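Local atomic coordinates of phosphodiesterase (Trypanosoma brucei brucei, PDB entry 5H2Q), a protein that belongs to the cyclic nucleotide phosphodiesterase family of the HD superfamily and has an all-helical fold that holds a zinc and a magnesium ion. Residues A[41-46]-A[89-94]. Sequence-based numbering, arbitrary orientation.
With ZN (zinc ion), chain C.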
ATOM      1  N   ASP A  41      -1.514  -1.275  24.128  1.00 16.62           N
ATOM      2  CA  ASP A  41      -0.483  -0.321  24.558  1.00 17.94           C
ATOM      3  C   ASP A  41       0.774  -0.502  23.642  1.00 22.51           C
ATOM      4  O   ASP A  41       1.737   0.236  23.806  1.00 21.59           O
ATOM      5  CB  ASP A  41      -0.118  -0.538  26.047  1.00 18.80           C
ATOM      6  CG  ASP A  41       0.332  -1.945  26.433  1.00 24.40           C
ATOM      7  OD1 ASP A  41       0.080  -2.903  25.646  1.00 22.52           O
ATOM      8  OD2 ASP A  41       0.920  -2.099  27.522  1.00 29.77           O
ATOM      9  N   LYS A  42       0.780  -1.496  22.699  1.00 18.05           N
ATOM     10  CA  LYS A  42       1.935  -1.706  21.793  1.00 16.30           C
ATOM     11  C   LYS A  42       1.433  -1.779  20.340  1.00 16.49           C
ATOM     12  O   LYS A  42       1.540  -2.844  19.723  1.00 14.61           O
ATOM     13  CB  LYS A  42       2.782  -2.951  22.185  1.00 17.33           C
ATOM     14  CG  LYS A  42       3.358  -2.911  23.620  1.00 30.29           C
ATOM     15  CD  LYS A  42       4.527  -1.924  23.722  1.00 40.59           C
ATOM     16  CE  LYS A  42       5.062  -1.768  25.121  1.00 58.12           C
ATOM     17  NZ  LYS A  42       6.106  -0.710  25.182  1.00 66.83           N
ATOM     18  N   PRO A  43       0.863  -0.673  19.795  1.00 15.45           N
ATOM     19  CA  PRO A  43       0.300  -0.724  18.432  1.00 14.84           C
ATOM     20  C   PRO A  43       1.270  -1.116  17.322  1.00 18.38           C
ATOM     21  O   PRO A  43       0.824  -1.787  16.397  1.00 16.65           O
ATOM     22  CB  PRO A  43      -0.281   0.665  18.229  1.00 17.05           C
ATOM     23  CG  PRO A  43       0.511   1.539  19.181  1.00 21.25           C
ATOM     24  CD  PRO A  43       0.649   0.665  20.387  1.00 16.68           C
ATOM     25  N   LEU A  44       2.564  -0.762  17.427  1.00 15.81           N
ATOM     26  CA  LEU A  44       3.509  -1.163  16.368  1.00 16.58           C
ATOM     27  C   LEU A  44       3.778  -2.682  16.407  1.00 19.45           C
ATOM     28  O   LEU A  44       3.991  -3.293  15.370  1.00 17.44           O
ATOM     29  CB  LEU A  44       4.826  -0.368  16.449  1.00 16.30           C
ATOM     30  CG  LEU A  44       4.771   1.108  16.075  1.00 19.17           C
ATOM     31  CD1 LEU A  44       6.105   1.799  16.449  1.00 20.58           C
ATOM     32  CD2 LEU A  44       4.459   1.307  14.564  1.00 17.47           C
ATOM     33  N   ASP A  45       3.741  -3.299  17.605  1.00 15.95           N
ATOM     34  CA  ASP A  45       3.904  -4.749  17.740  1.00 15.25           C
ATOM     35  C   ASP A  45       2.654  -5.471  17.176  1.00 16.42           C
ATOM     36  O   ASP A  45       2.807  -6.437  16.443  1.00 15.06           O
ATOM     37  CB  ASP A  45       4.123  -5.134  19.210  1.00 17.34           C
ATOM     38  CG  ASP A  45       5.487  -4.754  19.752  1.00 24.04           C
ATOM     39  OD1 ASP A  45       6.419  -4.557  18.939  1.00 24.23           O
ATOM     40  OD2 ASP A  45       5.644  -4.734  20.990  1.00 23.95           O
ATOM     41  N   VAL A  46       1.433  -4.979  17.499  1.00 14.01           N
ATOM     42  CA  VAL A  46       0.158  -5.531  16.999  1.00 13.23           C
ATOM     43  C   VAL A  46       0.111  -5.401  15.458  1.00 14.70           C
ATOM     44  O   VAL A  46      -0.270  -6.368  14.806  1.00 13.38           O
ATOM     45  CB  VAL A  46      -1.046  -4.866  17.703  1.00 18.11           C
ATOM     46  CG1 VAL A  46      -2.359  -5.054  16.933  1.00 18.94           C
ATOM     47  CG2 VAL A  46      -1.172  -5.381  19.145  1.00 18.14           C
ATOM     48  N   ASN A  89       2.965   5.930   7.639  1.00 14.08           N
ATOM     49  CA  ASN A  89       3.678   5.238   8.699  1.00 14.64           C
ATOM     50  C   ASN A  89       3.451   3.727   8.513  1.00 14.07           C
ATOM     51  O   ASN A  89       2.835   3.299   7.529  1.00 12.45           O
ATOM     52  CB  ASN A  89       3.178   5.738  10.059  1.00 14.62           C
ATOM     53  CG  ASN A  89       1.678   5.672  10.138  1.00 20.93           C
ATOM     54  OD1 ASN A  89       1.046   4.681   9.709  1.00 19.80           O
ATOM     55  ND2 ASN A  89       1.064   6.750  10.574  1.00 16.53           N
ATOM     56  N   PHE A  90       4.027   2.908   9.402  1.00 12.76           N
ATOM     57  CA  PHE A  90       3.900   1.446   9.293  1.00 11.35           C
ATOM     58  C   PHE A  90       2.428   0.962   9.203  1.00 15.97           C
ATOM     59  O   PHE A  90       2.159  -0.028   8.517  1.00 14.61           O
ATOM     60  CB  PHE A  90       4.599   0.775  10.475  1.00 13.49           C
ATOM     61  CG  PHE A  90       4.741  -0.723  10.368  1.00 13.77           C
ATOM     62  CD1 PHE A  90       5.351  -1.306   9.256  1.00 15.45           C
ATOM     63  CD2 PHE A  90       4.278  -1.556  11.381  1.00 15.17           C
ATOM     64  CE1 PHE A  90       5.512  -2.698   9.166  1.00 15.11           C
ATOM     65  CE2 PHE A  90       4.445  -2.936  11.300  1.00 16.06           C
ATOM     66  CZ  PHE A  90       5.047  -3.508  10.185  1.00 14.21           C
ATOM     67  N   TYR A  91       1.481   1.662   9.865  1.00 12.29           N
ATOM     68  CA  TYR A  91       0.066   1.218   9.830  1.00 12.44           C
ATOM     69  C   TYR A  91      -0.517   1.274   8.403  1.00 15.17           C
ATOM     70  O   TYR A  91      -1.348   0.444   8.057  1.00 14.35           O
ATOM     71  CB  TYR A  91      -0.787   2.064  10.791  1.00 12.59           C
ATOM     72  CG  TYR A  91      -0.207   2.072  12.189  1.00 13.39           C
ATOM     73  CD1 TYR A  91      -0.205   0.921  12.972  1.00 15.61           C
ATOM     74  CD2 TYR A  91       0.435   3.203  12.689  1.00 14.65           C
ATOM     75  CE1 TYR A  91       0.372   0.914  14.247  1.00 17.13           C
ATOM     76  CE2 TYR A  91       1.049   3.196  13.940  1.00 15.07           C
ATOM     77  CZ  TYR A  91       0.988   2.059  14.730  1.00 18.62           C
ATOM     78  OH  TYR A  91       1.547   2.082  15.991  1.00 20.70           O
ATOM     79  N   HIS A  92      -0.094   2.260   7.574  1.00 12.90           N
ATOM     80  CA  HIS A  92      -0.570   2.344   6.198  1.00 11.76           C
ATOM     81  C   HIS A  92      -0.196   1.090   5.412  1.00 15.60           C
ATOM     82  O   HIS A  92      -1.040   0.535   4.707  1.00 13.62           O
ATOM     83  CB  HIS A  92       0.009   3.588   5.491  1.00 11.61           C
ATOM     84  CG  HIS A  92      -0.164   3.549   4.005  1.00 13.13           C
ATOM     85  ND1 HIS A  92      -1.417   3.563   3.422  1.00 14.25           N
ATOM     86  CD2 HIS A  92       0.778   3.509   3.032  1.00 14.34           C
ATOM     87  CE1 HIS A  92      -1.200   3.580   2.111  1.00 12.70           C
ATOM     88  NE2 HIS A  92       0.109   3.485   1.830  1.00 13.26           N
ATOM     89  N   VAL A  93       1.090   0.651   5.500  1.00 11.01           N
ATOM     90  CA  VAL A  93       1.496  -0.525   4.710  1.00 10.72           C
ATOM     91  C   VAL A  93       0.871  -1.813   5.248  1.00 12.62           C
ATOM     92  O   VAL A  93       0.514  -2.707   4.472  1.00 11.79           O
ATOM     93  CB  VAL A  93       3.024  -0.621   4.504  1.00 12.94           C
ATOM     94  CG1 VAL A  93       3.537   0.636   3.791  1.00 12.03           C
ATOM     95  CG2 VAL A  93       3.773  -0.861   5.822  1.00 12.98           C
ATOM     96  N   VAL A  94       0.696  -1.914   6.566  1.00 10.78           N
ATOM     97  CA  VAL A  94       0.002  -3.095   7.111  1.00 10.32           C
ATOM     98  C   VAL A  94      -1.443  -3.108   6.599  1.00 14.46           C
ATOM     99  O   VAL A  94      -1.962  -4.154   6.207  1.00 13.48           O
ATOM    100  CB  VAL A  94       0.097  -3.171   8.663  1.00 13.87           C
ATOM    101  CG1 VAL A  94      -0.779  -4.317   9.218  1.00 14.09           C
ATOM    102  CG2 VAL A  94       1.546  -3.377   9.070  1.00 14.09           C
TER
HETATM  103 ZN    ZN C1001       1.094   3.793  -0.033  1.00 17.15          ZN
HETATM  104  O   HOH W   1       2.038   4.628  -1.936  1.00 13.28           O
HETATM  105  O   HOH W   2       0.245   5.811  -0.134  1.00 15.70           O
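Y91 reaches across from the start of helix 90-105 and sets its phenol end into the angle between P43 and L44, in the first turn of helix 43-58. The hydroxyl oxygen does most of the touching: Y91 OH lies 3.2 Å from P43 CB and 3.3 Å from L44 CD2. Y91 OH is also close to L44 N, but the angle is too poor for a hydrogen bond, so the meeting rests on van der Waals contact of the hydroxyl and ring carbons with the proline and leucine side chains. L44 passes at roughly a right angle to the tyrosine, and its CD2 methyl comes within 3.6 Å of Y91 CZ. On the proline side, P43 O approaches the rim of the ring near its plane, 3.5 Å from Y91 CE1. Outside the pair of segments, R37 makes a cation-pi contact with the same ring.

F90 adds a looser apolar contact. L44 CD2 sits 4.1 Å from F90 CB, bridging the two aromatic residues. With CG anti to the residue's own nitrogen (chi1 -170°), the phenyl ring meets V94 CG2, one turn on in the same helix, which lies over one face, offset toward the rim.

This is the all-helical phosphodiesterase fold, and here two helix starts pack together, the second also carrying a zinc ligand. N89 is the N-cap of helix 90-105: its OD1 accepts two weak bonds, from Y91 N and H92 N.

H92, one residue beyond the tyrosine, takes no part in the packing and turns to the metal. Its NE2 binds the zinc ion at 2.1 Å; two waters, H128, D129 and D242 complete the site.

At the start of helix 43-58, R79 of helix 68-80 donates from NH1 to L44 O and forms a salt bridge with D45 OD1.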